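Local structure of aminopeptidase YwaD (Bacillus subtilis, 6HC6) at residues V245-H250 and F320-V325; L271-V276 and L421-V426; L335-L340 and A384-G389. The protein is a secreted zinc aminopeptidase of peptidase family M28 that uses two zinc ions to release a range of amino acids from peptide N-termini. All coordinates share one frame; numbering follows the deposited sequence. Where two conformers were deposited one is given.

Interaction 1 of 3, residues V245-H250 and F320-V325; sequences VYVTAH and FNLDMV. With ZN (zinc ion), chain D.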
ATOM      1  N   VAL A 245      19.481   1.941  10.427  1.00 23.90           N
ATOM      2  CA  VAL A 245      18.100   1.951  10.906  1.00 20.40           C
ATOM      3  C   VAL A 245      17.246   2.573   9.809  1.00 21.61           C
ATOM      4  O   VAL A 245      17.606   3.626   9.267  1.00 25.56           O
ATOM      5  CB  VAL A 245      17.986   2.742  12.224  1.00 22.35           C
ATOM      6  CG1 VAL A 245      16.518   2.986  12.626  1.00 22.49           C
ATOM      7  CG2 VAL A 245      18.771   2.045  13.333  1.00 30.14           C
ATOM      8  N   TYR A 246      16.157   1.903   9.436  1.00 18.13           N
ATOM      9  CA  TYR A 246      15.284   2.365   8.370  1.00 20.45           C
ATOM     10  C   TYR A 246      13.961   2.848   8.955  1.00 22.21           C
ATOM     11  O   TYR A 246      13.323   2.123   9.720  1.00 23.38           O
ATOM     12  CB  TYR A 246      15.015   1.241   7.359  1.00 19.42           C
ATOM     13  CG  TYR A 246      16.257   0.592   6.767  1.00 23.54           C
ATOM     14  CD1 TYR A 246      16.771   1.014   5.543  1.00 19.96           C
ATOM     15  CD2 TYR A 246      16.878  -0.472   7.406  1.00 20.43           C
ATOM     16  CE1 TYR A 246      17.866   0.418   4.989  1.00 18.91           C
ATOM     17  CE2 TYR A 246      17.979  -1.084   6.850  1.00 20.91           C
ATOM     18  CZ  TYR A 246      18.471  -0.629   5.643  1.00 23.94           C
ATOM     19  OH  TYR A 246      19.573  -1.211   5.075  1.00 25.35           O
ATOM     20  N   VAL A 247      13.549   4.063   8.598  1.00 17.28           N
ATOM     21  CA  VAL A 247      12.237   4.597   8.967  1.00 17.12           C
ATOM     22  C   VAL A 247      11.504   4.871   7.665  1.00 19.07           C
ATOM     23  O   VAL A 247      11.985   5.664   6.840  1.00 17.20           O
ATOM     24  CB  VAL A 247      12.342   5.875   9.818  1.00 20.32           C
ATOM     25  CG1 VAL A 247      10.937   6.316  10.268  1.00 19.05           C
ATOM     26  CG2 VAL A 247      13.238   5.640  11.017  1.00 22.64           C
ATOM     27  N   THR A 248      10.384   4.173   7.442  1.00 16.57           N
ATOM     28  CA  THR A 248       9.857   4.065   6.089  1.00 17.35           C
ATOM     29  C   THR A 248       8.339   4.198   6.064  1.00 18.46           C
ATOM     30  O   THR A 248       7.636   3.926   7.045  1.00 15.80           O
ATOM     31  CB  THR A 248      10.273   2.751   5.409  1.00 16.56           C
ATOM     32  OG1 THR A 248       9.639   1.639   6.052  1.00 18.34           O
ATOM     33  CG2 THR A 248      11.803   2.552   5.443  1.00 17.52           C
ATOM     34  N   ALA A 249       7.844   4.609   4.901  1.00 15.00           N
ATOM     35  CA  ALA A 249       6.411   4.793   4.683  1.00 13.50           C
ATOM     36  C   ALA A 249       6.169   4.890   3.185  1.00 19.21           C
ATOM     37  O   ALA A 249       6.965   5.507   2.485  1.00 19.99           O
ATOM     38  CB  ALA A 249       5.928   6.072   5.374  1.00 15.25           C
ATOM     39  N   HIS A 250       5.085   4.298   2.695  1.00 15.38           N
ATOM     40  CA  HIS A 250       4.782   4.418   1.272  1.00 12.84           C
ATOM     41  C   HIS A 250       3.946   5.662   1.011  1.00 16.61           C
ATOM     42  O   HIS A 250       3.086   6.030   1.812  1.00 16.43           O
ATOM     43  CB  HIS A 250       4.098   3.154   0.734  1.00 11.19           C
ATOM     44  CG  HIS A 250       2.655   2.975   1.129  1.00 11.95           C
ATOM     45  ND1 HIS A 250       1.609   3.435   0.356  1.00 14.01           N
ATOM     46  CD2 HIS A 250       2.087   2.275   2.140  1.00 15.74           C
ATOM     47  CE1 HIS A 250       0.458   3.098   0.911  1.00 14.84           C
ATOM     48  NE2 HIS A 250       0.716   2.360   1.981  1.00 11.62           N
ATOM     49  N   PHE A 320      11.513   0.471  10.966  1.00 19.66           N
ATOM     50  CA  PHE A 320      10.232   0.936  11.502  1.00 18.57           C
ATOM     51  C   PHE A 320       9.400   1.430  10.326  1.00 18.99           C
ATOM     52  O   PHE A 320       9.712   2.478   9.750  1.00 20.47           O
ATOM     53  CB  PHE A 320      10.423   2.089  12.490  1.00 18.24           C
ATOM     54  CG  PHE A 320      11.202   1.743  13.707  1.00 18.08           C
ATOM     55  CD1 PHE A 320      12.585   1.674  13.663  1.00 19.57           C
ATOM     56  CD2 PHE A 320      10.548   1.520  14.921  1.00 23.68           C
ATOM     57  CE1 PHE A 320      13.321   1.368  14.804  1.00 25.81           C
ATOM     58  CE2 PHE A 320      11.280   1.221  16.065  1.00 25.84           C
ATOM     59  CZ  PHE A 320      12.656   1.138  16.002  1.00 27.78           C
ATOM     60  N   ASN A 321       8.353   0.692   9.962  1.00 18.14           N
ATOM     61  CA  ASN A 321       7.508   1.079   8.839  1.00 18.55           C
ATOM     62  C   ASN A 321       6.206   1.666   9.371  1.00 16.56           C
ATOM     63  O   ASN A 321       5.584   1.091  10.267  1.00 18.81           O
ATOM     64  CB  ASN A 321       7.224  -0.114   7.918  1.00 15.11           C
ATOM     65  CG  ASN A 321       6.448   0.292   6.666  1.00 16.94           C
ATOM     66  OD1 ASN A 321       6.982   0.957   5.781  1.00 17.03           O
ATOM     67  ND2 ASN A 321       5.193  -0.102   6.594  1.00 16.64           N
ATOM     68  N   LEU A 322       5.804   2.818   8.825  1.00 18.51           N
ATOM     69  CA  LEU A 322       4.604   3.538   9.250  1.00 20.98           C
ATOM     70  C   LEU A 322       3.567   3.492   8.135  1.00 16.40           C
ATOM     71  O   LEU A 322       3.800   4.038   7.056  1.00 17.39           O
ATOM     72  CB  LEU A 322       4.954   4.989   9.578  1.00 15.71           C
ATOM     73  CG  LEU A 322       6.189   5.091  10.481  1.00 26.77           C
ATOM     74  CD1 LEU A 322       6.663   6.522  10.615  1.00 33.61           C
ATOM     75  CD2 LEU A 322       5.838   4.519  11.828  1.00 32.30           C
ATOM     76  N   ASP A 323       2.418   2.867   8.390  1.00 15.53           N
ATOM     77  CA  ASP A 323       1.397   2.742   7.345  1.00 16.20           C
ATOM     78  C   ASP A 323       0.035   2.749   8.025  1.00 23.43           C
ATOM     79  O   ASP A 323      -0.350   1.748   8.633  1.00 22.15           O
ATOM     80  CB  ASP A 323       1.615   1.464   6.518  1.00 19.39           C
ATOM     81  CG  ASP A 323       0.742   1.386   5.263  1.00 17.72           C
ATOM     82  OD1 ASP A 323      -0.149   2.216   5.075  1.00 16.72           O
ATOM     83  OD2 ASP A 323       0.950   0.467   4.429  1.00 18.87           O
ATOM     84  N   MET A 324      -0.654   3.865   7.914  1.00 16.02           N
ATOM     85  CA  MET A 324      -1.987   4.100   8.458  1.00 15.42           C
ATOM     86  C   MET A 324      -1.924   4.444   9.936  1.00 20.44           C
ATOM     87  O   MET A 324      -2.352   3.705  10.742  1.00 21.47           O
ATOM     88  CB  MET A 324      -2.940   2.947   8.134  1.00 16.38           C
ATOM     89  CG  MET A 324      -3.362   2.921   6.692  1.00 19.47           C
ATOM     90  SD  MET A 324      -4.300   1.513   6.104  1.00 22.10           S
ATOM     91  CE  MET A 324      -5.772   1.678   7.093  1.00 50.49           C
ATOM     92  N   VAL A 325      -1.429   5.621  10.196  1.00 17.73           N
ATOM     93  CA  VAL A 325      -1.191   5.994  11.579  1.00 17.56           C
ATOM     94  C   VAL A 325      -1.948   7.263  11.966  1.00 22.04           C
ATOM     95  O   VAL A 325      -1.603   7.898  12.942  1.00 20.68           O
ATOM     96  CB  VAL A 325       0.318   6.150  11.852  1.00 18.93           C
ATOM     97  CG1 VAL A 325       0.998   4.781  11.857  1.00 19.88           C
ATOM     98  CG2 VAL A 325       0.958   7.085  10.822  1.00 18.27           C
TER
HETATM   99 ZN    ZN D 501      -0.705   1.334   3.248  1.00 19.43          ZN
HETATM  100  O   HOH W   1       4.868   1.700   4.044  1.00 19.21           O
HETATM  101  O   HOH W   2      -1.808  -0.114   4.072  1.00 22.27           O
HETATM  102  O   HOH W   3      -1.236   0.198   1.605  1.00 18.72           O
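His250 and Asp323 meet on one zinc ion at the C-terminal end of strand 244-250 and just beyond that of its parallel neighbour 316-322, the place where a dinuclear aminopeptidase of the M28 family builds its active site on a central mixed sheet. The ring of His250 gives NE2 to the zinc at 2.2 Å. Asp323 chelates the same ion with both carboxylate oxygens, OD1 at 2.1 Å and OD2 at 2.2 Å. Ring and carboxylate planes stand 78° apart, and OD2 lies at the edge of the imidazole, in its plane. Two waters also bind the ion, and Asp262, which bridges to the second zinc, completes the site. With CG of His250 between the backbone N and the carbonyl carbon (chi1 74°), the ring swings from its strand toward Asp323.

A second shell holds these ligands in place. ND1 of His250 is hydrogen-bonded to Asp252, and OD2 of Asp323 to Ser371. Upstream of the ligands the strands pair in register through Val247 with Phe320 and Thr248 with Asn321; the short segment axes approach to 4.7 Å. Phe320 N donates to Tyr246 O at 2.7 Å, Thr248 N to Phe320 O, and Leu322 N to Thr248 O with a nearly straight 167° at the hydrogen. On the face carrying Val247, Phe320 and Leu322, contacts are apolar. On the face of Thr248 and Asn321 a buried polar pair forms, its side chains crossing at about a right angle: Thr248 OG1 donates to Asn321 OD1 at 2.8 Å, in the amide plane on a lone pair, while water 1 donates to that same OD1.

Interaction 2 of 3, residues L271-V276 and L421-V426; sequences LEMARV and LVTAAV. With ACT (acetate ion), chain G.
Met273 reaches from helix 260-277 into the face that helix 412-430 turns toward it, and its atoms meet three residues in turn. CB of Met273 passes Thr423 OG1 at 3.8 Å. Met273 CG comes closer, 3.5 Å from Thr423 OG1, as the two side chains slide past each other in opposite directions; the hydroxyl is hydrogen-bonded to Gly419 O of its own helix. Met273 SD then lies 3.7 Å from Val426 CG2. A bend at the last torsion (chi3 -43°) turns the methyl away from that valine, placing Met273 CE 3.7 Å from Val422 CG1 in the conformer given, one of two modelled and so less certain.

The two helices flank the same face of the M28 central sheet, where Met273 touches Leu322 of strand 316-322. The axes of the two short segments approach to 10.3 Å, crossing at -48°. Val276 CG1 adds a looser touch, 4.2 Å from Thr423 CG2. On another side of helix 260-277, Arg275 and Glu272 form a bidentate salt bridge, NE to OE1 and NH2 to OE2, met syn but tilted out of the carboxylate plane; OE1 also bonds His47, OE2 Lys44 N, and Arg275 NH1 an acetate probably from the crystallisation liquor.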
ATOM      1  N   LEU A 271       8.296  11.954   7.977  1.00 22.43           N
ATOM      2  CA  LEU A 271       9.020  13.198   7.705  1.00 19.28           C
ATOM      3  C   LEU A 271       9.156  14.045   8.960  1.00 22.60           C
ATOM      4  O   LEU A 271      10.202  14.661   9.192  1.00 22.98           O
ATOM      5  CB  LEU A 271       8.315  13.983   6.596  1.00 18.69           C
ATOM      6  CG  LEU A 271       8.500  13.366   5.223  1.00 20.51           C
ATOM      7  CD1 LEU A 271       7.565  14.028   4.210  1.00 18.99           C
ATOM      8  CD2 LEU A 271       9.969  13.513   4.778  1.00 24.03           C
ATOM      9  N   GLU A 272       8.110  14.092   9.787  1.00 22.35           N
ATOM     10  CA  GLU A 272       8.221  14.860  11.022  1.00 22.87           C
ATOM     11  C   GLU A 272       9.185  14.199  11.994  1.00 26.10           C
ATOM     12  O   GLU A 272       9.907  14.892  12.725  1.00 27.17           O
ATOM     13  CB  GLU A 272       6.843  15.041  11.659  1.00 24.58           C
ATOM     14  CG  GLU A 272       6.871  15.687  13.033  1.00 23.32           C
ATOM     15  CD  GLU A 272       7.328  17.146  13.021  1.00 24.86           C
ATOM     16  OE1 GLU A 272       7.635  17.703  11.940  1.00 28.57           O
ATOM     17  OE2 GLU A 272       7.388  17.735  14.109  1.00 28.43           O
ATOM     18  N   MET A 273       9.243  12.866  12.010  1.00 21.75           N
ATOM     19  CA  MET A 273      10.251  12.224  12.846  1.00 24.86           C
ATOM     20  C   MET A 273      11.651  12.582  12.368  1.00 23.67           C
ATOM     21  O   MET A 273      12.550  12.829  13.183  1.00 23.96           O
ATOM     22  CB  MET A 273      10.065  10.708  12.860  1.00 27.83           C
ATOM     23  CG  MET A 273      10.992  10.012  13.857  1.00 31.90           C
ATOM     24  SD  MET A 273      11.096   8.238  13.538  1.00 32.84           S
ATOM     25  CE  MET A 273       9.341   7.870  13.211  1.00 23.71           C
ATOM     26  N   ALA A 274      11.852  12.627  11.047  1.00 21.60           N
ATOM     27  CA  ALA A 274      13.146  13.052  10.517  1.00 24.30           C
ATOM     28  C   ALA A 274      13.490  14.469  10.963  1.00 23.65           C
ATOM     29  O   ALA A 274      14.650  14.769  11.270  1.00 26.34           O
ATOM     30  CB  ALA A 274      13.139  12.954   8.995  1.00 25.74           C
ATOM     31  N   ARG A 275      12.497  15.360  10.998  1.00 23.65           N
ATOM     32  CA  ARG A 275      12.744  16.704  11.512  1.00 23.42           C
ATOM     33  C   ARG A 275      13.157  16.666  12.975  1.00 29.22           C
ATOM     34  O   ARG A 275      14.087  17.373  13.386  1.00 33.73           O
ATOM     35  CB  ARG A 275      11.507  17.589  11.339  1.00 27.26           C
ATOM     36  CG  ARG A 275      11.799  19.054  11.686  1.00 29.82           C
ATOM     37  CD  ARG A 275      10.540  19.887  11.861  1.00 37.52           C
ATOM     38  NE  ARG A 275       9.748  19.476  13.025  1.00 38.12           N
ATOM     39  CZ  ARG A 275       9.965  19.882  14.273  1.00 40.57           C
ATOM     40  NH1 ARG A 275      10.964  20.722  14.552  1.00 42.99           N
ATOM     41  NH2 ARG A 275       9.180  19.441  15.251  1.00 38.10           N
ATOM     42  N   VAL A 276      12.476  15.851  13.783  1.00 26.67           N
ATOM     43  CA  VAL A 276      12.816  15.777  15.201  1.00 26.25           C
ATOM     44  C   VAL A 276      14.212  15.195  15.395  1.00 26.29           C
ATOM     45  O   VAL A 276      14.998  15.688  16.209  1.00 31.24           O
ATOM     46  CB  VAL A 276      11.767  14.952  15.968  1.00 29.08           C
ATOM     47  CG1 VAL A 276      12.231  14.767  17.417  1.00 30.60           C
ATOM     48  CG2 VAL A 276      10.435  15.662  15.931  1.00 34.76           C
ATOM     49  N   LEU A 421       5.000   7.873  19.916  1.00 26.36           N
ATOM     50  CA  LEU A 421       5.407   6.508  20.245  1.00 25.98           C
ATOM     51  C   LEU A 421       6.548   6.041  19.345  1.00 24.18           C
ATOM     52  O   LEU A 421       7.567   5.541  19.833  1.00 26.32           O
ATOM     53  CB  LEU A 421       4.209   5.555  20.142  1.00 27.05           C
ATOM     54  CG  LEU A 421       4.393   4.073  20.498  1.00 24.48           C
ATOM     55  CD1 LEU A 421       5.051   3.248  19.364  1.00 28.29           C
ATOM     56  CD2 LEU A 421       5.176   3.917  21.798  1.00 26.11           C
ATOM     57  N   VAL A 422       6.386   6.161  18.026  1.00 23.99           N
ATOM     58  CA  VAL A 422       7.417   5.646  17.130  0.58 25.01           C
ATOM     59  C   VAL A 422       8.670   6.512  17.194  1.00 28.95           C
ATOM     60  O   VAL A 422       9.795   6.008  17.031  1.00 23.34           O
ATOM     61  CB  VAL A 422       6.878   5.530  15.691  0.58 22.90           C
ATOM     62  CG1 VAL A 422       7.893   4.827  14.808  0.58 20.40           C
ATOM     63  CG2 VAL A 422       5.537   4.782  15.672  0.58 23.19           C
ATOM     64  N   THR A 423       8.518   7.818  17.445  1.00 21.17           N
ATOM     65  CA  THR A 423       9.713   8.651  17.605  1.00 24.68           C
ATOM     66  C   THR A 423      10.517   8.215  18.822  1.00 27.97           C
ATOM     67  O   THR A 423      11.751   8.137  18.771  1.00 27.89           O
ATOM     68  CB  THR A 423       9.333  10.131  17.713  1.00 26.93           C
ATOM     69  OG1 THR A 423       8.772  10.567  16.468  1.00 22.23           O
ATOM     70  CG2 THR A 423      10.561  10.982  18.013  1.00 26.89           C
ATOM     71  N   ALA A 424       9.832   7.908  19.925  1.00 31.02           N
ATOM     72  CA  ALA A 424      10.535   7.438  21.108  1.00 33.18           C
ATOM     73  C   ALA A 424      11.139   6.063  20.877  1.00 25.28           C
ATOM     74  O   ALA A 424      12.203   5.753  21.422  1.00 28.33           O
ATOM     75  CB  ALA A 424       9.595   7.414  22.313  1.00 27.10           C
ATOM     76  N   ALA A 425      10.455   5.217  20.107  1.00 24.98           N
ATOM     77  CA  ALA A 425      10.975   3.885  19.813  1.00 30.97           C
ATOM     78  C   ALA A 425      12.237   3.968  18.962  1.00 24.42           C
ATOM     79  O   ALA A 425      13.228   3.284  19.232  1.00 25.82           O
ATOM     80  CB  ALA A 425       9.910   3.049  19.099  1.00 22.85           C
ATOM     81  N   VAL A 426      12.204   4.785  17.911  1.00 23.60           N
ATOM     82  CA  VAL A 426      13.396   4.968  17.091  1.00 24.03           C
ATOM     83  C   VAL A 426      14.504   5.609  17.915  1.00 28.56           C
ATOM     84  O   VAL A 426      15.675   5.218  17.817  1.00 25.83           O
ATOM     85  CB  VAL A 426      13.054   5.789  15.835  1.00 20.42           C
ATOM     86  CG1 VAL A 426      14.330   6.127  15.042  1.00 23.85           C
ATOM     87  CG2 VAL A 426      12.079   5.020  14.963  1.00 19.22           C
TER
HETATM   88  C   ACT G 504      12.684  23.300  13.155  1.00 54.72           C
HETATM   89  O   ACT G 504      12.951  22.163  13.624  1.00 57.66           O
HETATM   90  OXT ACT G 504      12.335  24.348  13.772  1.00 60.00           O
HETATM   91  CH3 ACT G 504      12.797  23.442  11.610  1.00 51.91           C

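Interaction 3 of 3, residues L335-L340 and A384-G389; sequences LYVNTL and ANFIWG
Leu335 lies against one face of the Trp388 indole at one end of an antiparallel strand pair in the central mixed sheet of the M28 catalytic domain. CB of Leu335 sits over the six-membered ring, 4.0 Å from its centroid and 25° off the normal, a CH-pi contact. With CG anti to the backbone N (chi1 -176°), the leucine chain stays over the indole and CD1 rides 3.9 Å above its plane. The indole is also in cation-pi contact with Arg414.

Further along the same face, Val337 and Phe386 lie side by side and point the same way. CG2 of Val337 meets the aromatic ring obliquely, 3.7 Å from Phe386 CE2, while its other methyl, CG1, rests on Ala384 CB. Helices 346-358 and 412-430 pack over this face, Val347 touching Phe386 and Ala418 touching Trp388.

The reverse face carries Tyr336, Ile387, Asn338 and Asn385. Tyr336 turns its ring edge to the opposite strand, with Gly389 N near the ring plane and CE2 at 3.7 Å from Gly389 CA; its hydroxyl is hydrogen-bonded to Asp390 O just beyond the segment. Asn385 connects this face to the metal site: its OD1 accepts from Asn321 ND2, and its side chain touches the zinc ligand Asp323.

In the backbone, Tyr336 with Ile387 and Asn338 with Asn385 are the hydrogen-bonded pairs, each closed by two bonds. Leu335 with Trp388 and Val337 with Phe386 are the non-hydrogen-bonded pairs. The straightest of the four bonds runs from Asn338 N to Asn385 O, 2.9 Å long with 176° at the hydrogen.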
ATOM      1  N   LEU A 335      -2.808   0.875  18.875  1.00 27.62           N
ATOM      2  CA  LEU A 335      -1.703   0.997  17.934  1.00 27.46           C
ATOM      3  C   LEU A 335      -1.034  -0.366  17.840  1.00 23.67           C
ATOM      4  O   LEU A 335      -0.442  -0.843  18.810  1.00 26.42           O
ATOM      5  CB  LEU A 335      -0.719   2.088  18.356  1.00 25.62           C
ATOM      6  CG  LEU A 335       0.412   2.331  17.350  1.00 22.29           C
ATOM      7  CD1 LEU A 335      -0.118   2.868  16.010  1.00 25.42           C
ATOM      8  CD2 LEU A 335       1.461   3.275  17.931  1.00 22.68           C
ATOM      9  N   TYR A 336      -1.134  -0.994  16.673  1.00 26.37           N
ATOM     10  CA  TYR A 336      -0.581  -2.319  16.450  1.00 22.67           C
ATOM     11  C   TYR A 336       0.824  -2.244  15.881  1.00 25.16           C
ATOM     12  O   TYR A 336       1.130  -1.374  15.061  1.00 23.30           O
ATOM     13  CB  TYR A 336      -1.472  -3.115  15.498  1.00 22.44           C
ATOM     14  CG  TYR A 336      -2.724  -3.556  16.190  1.00 24.07           C
ATOM     15  CD1 TYR A 336      -2.710  -4.636  17.070  1.00 25.73           C
ATOM     16  CD2 TYR A 336      -3.910  -2.861  16.019  1.00 24.18           C
ATOM     17  CE1 TYR A 336      -3.868  -5.039  17.732  1.00 34.54           C
ATOM     18  CE2 TYR A 336      -5.066  -3.249  16.682  1.00 29.18           C
ATOM     19  CZ  TYR A 336      -5.039  -4.338  17.527  1.00 32.18           C
ATOM     20  OH  TYR A 336      -6.185  -4.719  18.189  1.00 31.54           O
ATOM     21  N   VAL A 337       1.667  -3.169  16.332  1.00 23.39           N
ATOM     22  CA  VAL A 337       3.006  -3.402  15.803  1.00 21.42           C
ATOM     23  C   VAL A 337       2.949  -4.754  15.099  1.00 28.19           C
ATOM     24  O   VAL A 337       2.942  -5.810  15.746  1.00 27.79           O
ATOM     25  CB  VAL A 337       4.067  -3.385  16.909  1.00 25.34           C
ATOM     26  CG1 VAL A 337       5.450  -3.632  16.326  1.00 30.63           C
ATOM     27  CG2 VAL A 337       4.042  -2.070  17.647  1.00 28.11           C
ATOM     28  N   ASN A 338       2.877  -4.728  13.773  1.00 25.97           N
ATOM     29  CA  ASN A 338       2.709  -5.934  12.970  1.00 22.62           C
ATOM     30  C   ASN A 338       4.068  -6.490  12.562  1.00 24.90           C
ATOM     31  O   ASN A 338       4.829  -5.811  11.870  1.00 23.40           O
ATOM     32  CB  ASN A 338       1.889  -5.622  11.711  1.00 21.39           C
ATOM     33  CG  ASN A 338       0.412  -5.442  12.006  1.00 27.23           C
ATOM     34  OD1 ASN A 338      -0.397  -6.321  11.734  1.00 40.94           O
ATOM     35  ND2 ASN A 338       0.064  -4.316  12.596  1.00 35.30           N
ATOM     36  N   THR A 339       4.364  -7.730  12.952  1.00 26.74           N
ATOM     37  CA  THR A 339       5.508  -8.436  12.395  1.00 26.34           C
ATOM     38  C   THR A 339       5.015  -9.588  11.531  1.00 28.12           C
ATOM     39  O   THR A 339       3.920 -10.119  11.745  1.00 28.15           O
ATOM     40  CB  THR A 339       6.458  -8.946  13.490  1.00 25.06           C
ATOM     41  OG1 THR A 339       5.800  -9.946  14.274  1.00 28.16           O
ATOM     42  CG2 THR A 339       6.868  -7.802  14.392  1.00 24.21           C
ATOM     43  N   LEU A 340       5.810  -9.946  10.515  1.00 24.25           N
ATOM     44  CA  LEU A 340       5.323 -10.902   9.522  1.00 22.04           C
ATOM     45  C   LEU A 340       5.046 -12.271  10.141  1.00 28.78           C
ATOM     46  O   LEU A 340       4.180 -13.008   9.658  1.00 34.32           O
ATOM     47  CB  LEU A 340       6.324 -11.011   8.371  1.00 25.95           C
ATOM     48  CG  LEU A 340       5.958 -11.898   7.184  1.00 34.55           C
ATOM     49  CD1 LEU A 340       4.746 -11.326   6.439  1.00 30.30           C
ATOM     50  CD2 LEU A 340       7.159 -12.086   6.250  1.00 28.07           C
ATOM     51  N   ALA A 384       8.861  -4.049  11.408  1.00 17.99           N
ATOM     52  CA  ALA A 384       7.473  -4.064  11.785  1.00 18.06           C
ATOM     53  C   ALA A 384       6.743  -2.899  11.143  1.00 20.17           C
ATOM     54  O   ALA A 384       7.317  -1.957  10.757  1.00 19.25           O
ATOM     55  CB  ALA A 384       7.299  -3.980  13.259  1.00 20.78           C
ATOM     56  N   ASN A 385       5.435  -3.034  11.100  1.00 19.44           N
ATOM     57  CA  ASN A 385       4.554  -2.020  10.574  1.00 19.51           C
ATOM     58  C   ASN A 385       3.633  -1.478  11.671  1.00 21.84           C
ATOM     59  O   ASN A 385       3.045  -2.238  12.308  1.00 24.77           O
ATOM     60  CB  ASN A 385       3.717  -2.602   9.455  1.00 17.24           C
ATOM     61  CG  ASN A 385       2.808  -1.596   8.840  1.00 19.11           C
ATOM     62  OD1 ASN A 385       3.146  -0.493   8.667  1.00 26.84           O
ATOM     63  ND2 ASN A 385       1.629  -2.027   8.534  1.00 16.29           N
ATOM     64  N   PHE A 386       3.563  -0.175  11.844  1.00 20.24           N
ATOM     65  CA  PHE A 386       2.745   0.469  12.829  1.00 19.60           C
ATOM     66  C   PHE A 386       1.431   0.948  12.182  1.00 20.98           C
ATOM     67  O   PHE A 386       1.462   1.628  11.223  1.00 20.74           O
ATOM     68  CB  PHE A 386       3.469   1.643  13.460  1.00 17.25           C
ATOM     69  CG  PHE A 386       4.704   1.273  14.226  1.00 18.84           C
ATOM     70  CD1 PHE A 386       5.861   1.008  13.579  1.00 21.28           C
ATOM     71  CD2 PHE A 386       4.701   1.193  15.579  1.00 21.09           C
ATOM     72  CE1 PHE A 386       6.996   0.663  14.253  1.00 22.55           C
ATOM     73  CE2 PHE A 386       5.822   0.850  16.269  1.00 21.85           C
ATOM     74  CZ  PHE A 386       6.974   0.601  15.613  1.00 23.99           C
ATOM     75  N   ILE A 387       0.312   0.642  12.818  1.00 18.99           N
ATOM     76  CA  ILE A 387      -0.998   0.963  12.245  1.00 17.54           C
ATOM     77  C   ILE A 387      -2.038   0.961  13.366  1.00 21.54           C
ATOM     78  O   ILE A 387      -1.977   0.132  14.281  1.00 21.31           O
ATOM     79  CB  ILE A 387      -1.346  -0.037  11.114  1.00 18.59           C
ATOM     80  CG1 ILE A 387      -2.755   0.195  10.560  1.00 21.62           C
ATOM     81  CG2 ILE A 387      -1.193  -1.462  11.602  1.00 19.71           C
ATOM     82  CD1 ILE A 387      -3.038  -0.636   9.312  1.00 25.32           C
ATOM     83  N   TRP A 388      -2.988   1.905  13.307  1.00 21.27           N
ATOM     84  CA  TRP A 388      -4.072   1.902  14.285  1.00 25.10           C
ATOM     85  C   TRP A 388      -5.109   0.858  13.907  1.00 25.63           C
ATOM     86  O   TRP A 388      -5.358   0.602  12.724  1.00 23.83           O
ATOM     87  CB  TRP A 388      -4.775   3.261  14.389  1.00 21.08           C
ATOM     88  CG  TRP A 388      -3.960   4.383  14.931  1.00 21.08           C
ATOM     89  CD1 TRP A 388      -3.384   5.404  14.210  1.00 20.61           C
ATOM     90  CD2 TRP A 388      -3.646   4.632  16.302  1.00 22.38           C
ATOM     91  NE1 TRP A 388      -2.717   6.265  15.062  1.00 20.62           N
ATOM     92  CE2 TRP A 388      -2.865   5.811  16.349  1.00 22.04           C
ATOM     93  CE3 TRP A 388      -3.943   3.971  17.497  1.00 24.59           C
ATOM     94  CZ2 TRP A 388      -2.384   6.339  17.547  1.00 24.66           C
ATOM     95  CZ3 TRP A 388      -3.464   4.500  18.688  1.00 29.35           C
ATOM     96  CH2 TRP A 388      -2.693   5.667  18.701  1.00 29.72           C
ATOM     97  N   GLY A 389      -5.742   0.276  14.921  1.00 22.88           N
ATOM     98  CA  GLY A 389      -6.770  -0.713  14.670  1.00 23.70           C
ATOM     99  C   GLY A 389      -7.779  -0.758  15.796  1.00 25.77           C
ATOM    100  O   GLY A 389      -7.529  -0.282  16.906  1.00 26.70           O
TER

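All three contacts lie in the M28 catalytic domain. Interactions 1 and 3 belong to one sheet, their centres about 10 Å apart: strands 316-322 and 382-389 are neighbours in it, with Asn321 O and Phe386 N probably hydrogen-bonded at 2.9 Å. Interaction 2 lies on one face of that sheet, its centre about 10 Å from that of interaction 1 and about 16 Å from that of interaction 3; Phe320 CG meets Val426 CG2 at 3.6 Å, and Leu421 CD1 meets Leu335 CD2 at 3.9 Å. Along the chain, interaction 1 closes before interaction 3 opens, interaction 3 is nested within the loop closed by interaction 2, and interactions 1 and 2 alternate. Sequence-distant helices and strands thus share one apolar layer behind the strand ends that present the zinc ligands.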